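PDB 4WY5: esterase, which probably hydrolyses carboxylic ester bonds, as a fungal carboxylesterase of the alpha/beta hydrolase fold. Local coordinates for residues D262-E267 / A290-I295; L255-E260 / Y304-N309. All blocks are in the same frame, centred on the assembly; numbering follows the deposited sequence.

Overall arrangement
Both contacts are buried. Interaction 2 joins strand 254-259, next to the sheet's outermost strand, to the C-terminal helix 302-319; it lies in the core, and its chemistry is wholly apolar: an aromatic ring, a methyl group and a second ring. Interaction 1, about 11 Å away between centres, joins two loops beyond the ends of strands 254-259 and 282-287 and is mainly polar, a histidine held by a carboxylate. The two share neighbouring elements: the turn of interaction 1 follows shortly after the strand of interaction 2, past a corner at Glu260, and Arg265 NH1 lies 2.7 Å from Glu260 O, a probable hydrogen bond across their junction.

Interaction 1: D262-E267 / A290-I295; sequences DVLRDE and AVHGFI
His292 gives the N-H of ND1 to Asp262 OD2 at 2.8 Å, and this bond carries the contact between 262-267 and 290-295. The oxygen lies at the edge of the imidazole, only 4° out of its plane, whereas the ring meets the carboxylate on the syn side of OD2 but tilted out of the carboxylate plane, with the two planes 73° apart. Asp262 reaches the histidine because its CG stands anti to the backbone N (chi1 -179°). Its other oxygen, OD1, accepts from Leu264 N at 3.0 Å, the donor approaching from above the carboxylate plane; this capping bond, within a type I turn from Asp262 to Arg265, steadies the carboxylate ahead of helix 265-277. A short, two-oxygen side chain suits this double task.

Packing is closest around Asp262, where OD2 also comes within 3.3 Å of His292 CB. Leu264 adds an apolar branch, its CD1 reaching His292 CE1 at 3.5 Å obliquely to the ring. The contact thins beyond His292, which is partly exposed like Gly293 after it, whose positive phi fits the type II turn from Val291 to Phe294. Phe294, by contrast, is buried against Tyr12 and Thr307, turned to other parts of the fold.

On its far side, His292 NE2 is hydrogen-bonded to Ser161 OG, in a probable nucleophile elbow. Imidazole suits the place by offering a nitrogen to each neighbour, and the resulting chain from carboxylate through imidazole to hydroxyl is consistent with the charge-relay triad of serine esterases.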
loop_
_atom_site.group_PDB
_atom_site.type_symbol
_atom_site.label_atom_id
_atom_site.label_comp_id
_atom_site.label_asym_id
_atom_site.label_seq_id
_atom_site.Cartn_x
_atom_site.Cartn_y
_atom_site.Cartn_z
ATOM N N ASP A 262 -16.041 2.776 4.171
ATOM C CA ASP A 262 -16.655 2.690 2.854
ATOM C C ASP A 262 -17.544 1.449 2.794
ATOM O O ASP A 262 -17.049 0.334 3.015
ATOM C CB ASP A 262 -15.550 2.643 1.773
ATOM C CG ASP A 262 -16.097 2.580 0.344
ATOM O OD1 ASP A 262 -17.332 2.465 0.162
ATOM O OD2 ASP A 262 -15.272 2.633 -0.616
ATOM N N VAL A 263 -18.828 1.628 2.447
ATOM C CA VAL A 263 -19.780 0.498 2.370
ATOM C C VAL A 263 -19.301 -0.629 1.449
ATOM O O VAL A 263 -19.570 -1.803 1.718
ATOM C CB VAL A 263 -21.214 0.935 1.893
ATOM C CG1 VAL A 263 -21.869 1.823 2.910
ATOM C CG2 VAL A 263 -21.164 1.644 0.546
ATOM N N LEU A 264 -18.581 -0.267 0.379
ATOM C CA LEU A 264 -18.073 -1.239 -0.606
ATOM C C LEU A 264 -16.778 -1.946 -0.173
ATOM O O LEU A 264 -16.207 -2.737 -0.940
ATOM C CB LEU A 264 -17.826 -0.546 -1.952
ATOM C CG LEU A 264 -18.992 0.180 -2.647
ATOM C CD1 LEU A 264 -18.505 0.868 -3.924
ATOM C CD2 LEU A 264 -20.122 -0.800 -2.963
ATOM N N ARG A 265 -16.327 -1.686 1.053
ATOM C CA ARG A 265 -15.013 -2.160 1.495
ATOM C C ARG A 265 -14.844 -3.675 1.446
ATOM O O ARG A 265 -13.928 -4.194 0.785
ATOM C CB ARG A 265 -14.746 -1.675 2.921
ATOM C CG ARG A 265 -13.398 -2.049 3.486
ATOM C CD ARG A 265 -13.304 -1.609 4.939
ATOM N NE ARG A 265 -13.947 -2.561 5.840
ATOM C CZ ARG A 265 -14.213 -2.316 7.123
ATOM N NH1 ARG A 265 -13.906 -1.140 7.655
ATOM N NH2 ARG A 265 -14.787 -3.249 7.875
ATOM N N ASP A 266 -15.762 -4.372 2.112
ATOM C CA ASP A 266 -15.622 -5.797 2.349
ATOM C C ASP A 266 -15.856 -6.598 1.070
ATOM O O ASP A 266 -15.272 -7.663 0.882
ATOM C CB ASP A 266 -16.617 -6.265 3.433
ATOM C CG ASP A 266 -16.324 -5.690 4.817
ATOM O OD1 ASP A 266 -15.261 -5.069 5.007
ATOM O OD2 ASP A 266 -17.168 -5.871 5.729
ATOM N N GLU A 267 -16.722 -6.099 0.192
ATOM C CA GLU A 267 -16.965 -6.809 -1.055
ATOM C C GLU A 267 -15.789 -6.602 -1.995
ATOM O O GLU A 267 -15.484 -7.465 -2.830
ATOM C CB GLU A 267 -18.282 -6.362 -1.701
ATOM C CG GLU A 267 -18.261 -5.004 -2.380
ATOM C CD GLU A 267 -19.674 -4.533 -2.702
ATOM O OE1 GLU A 267 -20.466 -4.408 -1.741
ATOM O OE2 GLU A 267 -20.001 -4.306 -3.901
ATOM N N ALA A 290 -9.428 6.591 5.335
ATOM C CA ALA A 290 -9.995 7.102 4.082
ATOM C C ALA A 290 -11.461 6.730 3.883
ATOM O O ALA A 290 -11.965 5.780 4.482
ATOM C CB ALA A 290 -9.172 6.618 2.880
ATOM N N VAL A 291 -12.133 7.487 3.019
ATOM C CA VAL A 291 -13.537 7.257 2.702
ATOM C C VAL A 291 -13.624 6.967 1.204
ATOM O O VAL A 291 -12.650 7.177 0.471
ATOM C CB VAL A 291 -14.410 8.473 3.056
ATOM C CG1 VAL A 291 -14.335 8.774 4.543
ATOM C CG2 VAL A 291 -13.945 9.686 2.279
ATOM N N HIS A 292 -14.783 6.509 0.745
ATOM C CA HIS A 292 -15.001 6.237 -0.681
ATOM C C HIS A 292 -14.763 7.470 -1.571
ATOM O O HIS A 292 -15.096 8.595 -1.193
ATOM C CB HIS A 292 -16.429 5.704 -0.902
ATOM C CG HIS A 292 -16.691 5.246 -2.303
ATOM N ND1 HIS A 292 -16.316 4.003 -2.761
ATOM C CD2 HIS A 292 -17.278 5.875 -3.350
ATOM C CE1 HIS A 292 -16.669 3.878 -4.032
ATOM N NE2 HIS A 292 -17.259 4.995 -4.409
ATOM N N GLY A 293 -14.159 7.252 -2.740
ATOM C CA GLY A 293 -13.938 8.290 -3.744
ATOM C C GLY A 293 -12.735 9.218 -3.554
ATOM O O GLY A 293 -12.578 10.185 -4.325
ATOM N N PHE A 294 -11.840 8.900 -2.614
ATOM C CA PHE A 294 -10.860 9.901 -2.164
ATOM C C PHE A 294 -9.857 10.323 -3.231
ATOM O O PHE A 294 -9.247 11.375 -3.112
ATOM C CB PHE A 294 -10.108 9.418 -0.903
ATOM C CG PHE A 294 -9.166 8.247 -1.130
ATOM C CD1 PHE A 294 -7.806 8.457 -1.417
ATOM C CD2 PHE A 294 -9.622 6.933 -0.994
ATOM C CE1 PHE A 294 -6.921 7.359 -1.593
ATOM C CE2 PHE A 294 -8.765 5.835 -1.173
ATOM C CZ PHE A 294 -7.409 6.046 -1.469
ATOM N N ILE A 295 -9.729 9.561 -4.301
ATOM C CA ILE A 295 -8.731 9.899 -5.303
ATOM C C ILE A 295 -9.086 11.189 -6.046
ATOM O O ILE A 295 -8.184 11.845 -6.582
ATOM C CB ILE A 295 -8.520 8.728 -6.328
ATOM C CG1 ILE A 295 -7.079 8.707 -6.846
ATOM C CG2 ILE A 295 -9.458 8.826 -7.509
ATOM C CD1 ILE A 295 -6.051 8.323 -5.787
#

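Interaction 2: L255-E260 / Y304-N309; sequences LLFTAE and YRFTIN
Phe257 turns one face of its ring to Thr307, whose methyl CG2 sits over the centre of it. This is a CH-pi contact, with CG2 3.9 Å from the ring centroid and 13° off the ring normal. The two side chains come from opposite directions, Phe257 from the strand and Thr307 from the helix. At Thr307 the methyl stands anti to the backbone N, while OG1 lies beside that N (chi1 -55°) and is hydrogen-bonded to Gln303 O one turn earlier. Threonine thus suits a buried helix position, its hydroxyl satisfied by the helix backbone and its methyl left for the aromatic face.

Phe306 meets the same ring differently: Phe306 CE2 lies at the edge of the Phe257 ring, 4.2 Å from Phe257 CE1. The arrangement is strand-on-helix packing of the alpha/beta hydrolase fold, with helix 302-319 laid against strand 254-259 of the central sheet. A large flat residue such as Phe257 can span the gap between these layers, the CA atoms of Phe257 and Thr307 being 8.4 Å apart. Thr310 and Ile311 of the same helix also touch Phe257, as does Val285 of the adjoining strand, while Phe306 packs further on Thr310 of the second subunit.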
loop_
_atom_site.group_PDB
_atom_site.type_symbol
_atom_site.label_atom_id
_atom_site.label_comp_id
_atom_site.label_asym_id
_atom_site.label_seq_id
_atom_site.Cartn_x
_atom_site.Cartn_y
_atom_site.Cartn_z
ATOM N N LEU A 255 -3.760 -5.076 -8.892
ATOM C CA LEU A 255 -3.476 -4.232 -7.721
ATOM C C LEU A 255 -4.806 -3.667 -7.244
ATOM O O LEU A 255 -5.510 -3.018 -8.017
ATOM C CB LEU A 255 -2.473 -3.116 -8.056
ATOM C CG LEU A 255 -2.186 -2.049 -6.988
ATOM C CD1 LEU A 255 -1.539 -2.622 -5.687
ATOM C CD2 LEU A 255 -1.346 -0.908 -7.558
ATOM N N LEU A 256 -5.192 -3.953 -6.004
ATOM C CA LEU A 256 -6.500 -3.503 -5.518
ATOM C C LEU A 256 -6.408 -2.648 -4.249
ATOM O O LEU A 256 -5.702 -2.997 -3.307
ATOM C CB LEU A 256 -7.410 -4.707 -5.286
ATOM C CG LEU A 256 -8.894 -4.481 -5.008
ATOM C CD1 LEU A 256 -9.645 -5.712 -5.442
ATOM C CD2 LEU A 256 -9.159 -4.266 -3.526
ATOM N N PHE A 257 -7.099 -1.503 -4.261
ATOM C CA PHE A 257 -7.198 -0.626 -3.086
ATOM C C PHE A 257 -8.610 -0.658 -2.553
ATOM O O PHE A 257 -9.577 -0.649 -3.334
ATOM C CB PHE A 257 -6.838 0.826 -3.398
ATOM C CG PHE A 257 -5.399 1.037 -3.829
ATOM C CD1 PHE A 257 -4.422 1.380 -2.893
ATOM C CD2 PHE A 257 -5.033 0.893 -5.158
ATOM C CE1 PHE A 257 -3.104 1.588 -3.276
ATOM C CE2 PHE A 257 -3.712 1.101 -5.557
ATOM C CZ PHE A 257 -2.743 1.448 -4.613
ATOM N N THR A 258 -8.715 -0.657 -1.226
ATOM C CA THR A 258 -9.995 -0.598 -0.543
ATOM C C THR A 258 -9.941 0.563 0.467
ATOM O O THR A 258 -8.856 0.922 0.931
ATOM C CB THR A 258 -10.290 -1.952 0.123
ATOM O OG1 THR A 258 -11.488 -2.505 -0.427
ATOM C CG2 THR A 258 -10.373 -1.838 1.614
ATOM N N ALA A 259 -11.081 1.181 0.780
ATOM C CA ALA A 259 -11.093 2.279 1.754
ATOM C C ALA A 259 -11.710 1.845 3.093
ATOM O O ALA A 259 -12.730 1.158 3.106
ATOM C CB ALA A 259 -11.849 3.485 1.188
ATOM N N GLU A 260 -11.085 2.233 4.209
ATOM C CA GLU A 260 -11.512 1.757 5.530
ATOM C C GLU A 260 -12.964 2.104 5.869
ATOM O O GLU A 260 -13.697 1.256 6.367
ATOM C CB GLU A 260 -10.593 2.296 6.650
ATOM C CG GLU A 260 -11.024 1.786 8.046
ATOM C CD GLU A 260 -10.120 2.234 9.185
ATOM O OE1 GLU A 260 -9.761 3.439 9.216
ATOM O OE2 GLU A 260 -9.787 1.392 10.064
ATOM N N TYR A 304 -3.798 10.335 -0.271
ATOM C CA TYR A 304 -3.824 10.637 -1.714
ATOM C C TYR A 304 -2.414 10.470 -2.295
ATOM O O TYR A 304 -2.234 9.867 -3.361
ATOM C CB TYR A 304 -4.327 12.065 -2.027
ATOM C CG TYR A 304 -4.175 12.413 -3.509
ATOM C CD1 TYR A 304 -5.183 12.101 -4.429
ATOM C CD2 TYR A 304 -2.999 13.002 -3.997
ATOM C CE1 TYR A 304 -5.043 12.382 -5.782
ATOM C CE2 TYR A 304 -2.836 13.277 -5.351
ATOM C CZ TYR A 304 -3.866 12.963 -6.236
ATOM O OH TYR A 304 -3.735 13.234 -7.575
ATOM N N ARG A 305 -1.419 11.016 -1.600
ATOM C CA ARG A 305 -0.022 10.938 -2.049
ATOM C C ARG A 305 0.504 9.472 -2.080
ATOM O O ARG A 305 1.099 9.034 -3.062
ATOM C CB ARG A 305 0.847 11.826 -1.138
ATOM C CG ARG A 305 2.291 12.040 -1.574
ATOM C CD ARG A 305 3.015 13.106 -0.708
ATOM N NE ARG A 305 2.989 12.815 0.734
ATOM C CZ ARG A 305 2.250 13.472 1.638
ATOM N NH1 ARG A 305 1.470 14.488 1.268
ATOM N NH2 ARG A 305 2.298 13.123 2.923
ATOM N N PHE A 306 0.252 8.714 -1.019
ATOM C CA PHE A 306 0.641 7.298 -0.963
ATOM C C PHE A 306 0.049 6.534 -2.153
ATOM O O PHE A 306 0.739 5.796 -2.837
ATOM C CB PHE A 306 0.177 6.666 0.370
ATOM C CG PHE A 306 0.210 5.148 0.387
ATOM C CD1 PHE A 306 1.375 4.449 0.733
ATOM C CD2 PHE A 306 -0.922 4.416 0.055
ATOM C CE1 PHE A 306 1.405 3.043 0.746
ATOM C CE2 PHE A 306 -0.905 3.015 0.056
ATOM C CZ PHE A 306 0.264 2.325 0.402
ATOM N N THR A 307 -1.227 6.757 -2.436
ATOM C CA THR A 307 -1.908 5.928 -3.423
ATOM C C THR A 307 -1.399 6.236 -4.825
ATOM O O THR A 307 -1.146 5.312 -5.609
ATOM C CB THR A 307 -3.440 6.107 -3.350
ATOM O OG1 THR A 307 -3.881 5.836 -2.008
ATOM C CG2 THR A 307 -4.130 5.163 -4.315
ATOM N N ILE A 308 -1.191 7.517 -5.134
ATOM C CA ILE A 308 -0.598 7.873 -6.435
ATOM C C ILE A 308 0.814 7.270 -6.599
ATOM O O ILE A 308 1.069 6.554 -7.567
ATOM C CB ILE A 308 -0.526 9.405 -6.629
ATOM C CG1 ILE A 308 -1.935 9.986 -6.817
ATOM C CG2 ILE A 308 0.327 9.747 -7.846
ATOM C CD1 ILE A 308 -2.666 9.443 -8.054
ATOM N N ASN A 309 1.709 7.506 -5.638
ATOM C CA ASN A 309 3.069 6.966 -5.725
ATOM C C ASN A 309 3.127 5.434 -5.816
ATOM O O ASN A 309 3.973 4.880 -6.517
ATOM C CB ASN A 309 3.913 7.406 -4.516
ATOM C CG ASN A 309 4.229 8.891 -4.531
ATOM O OD1 ASN A 309 4.000 9.575 -5.529
ATOM N ND2 ASN A 309 4.809 9.390 -3.430
#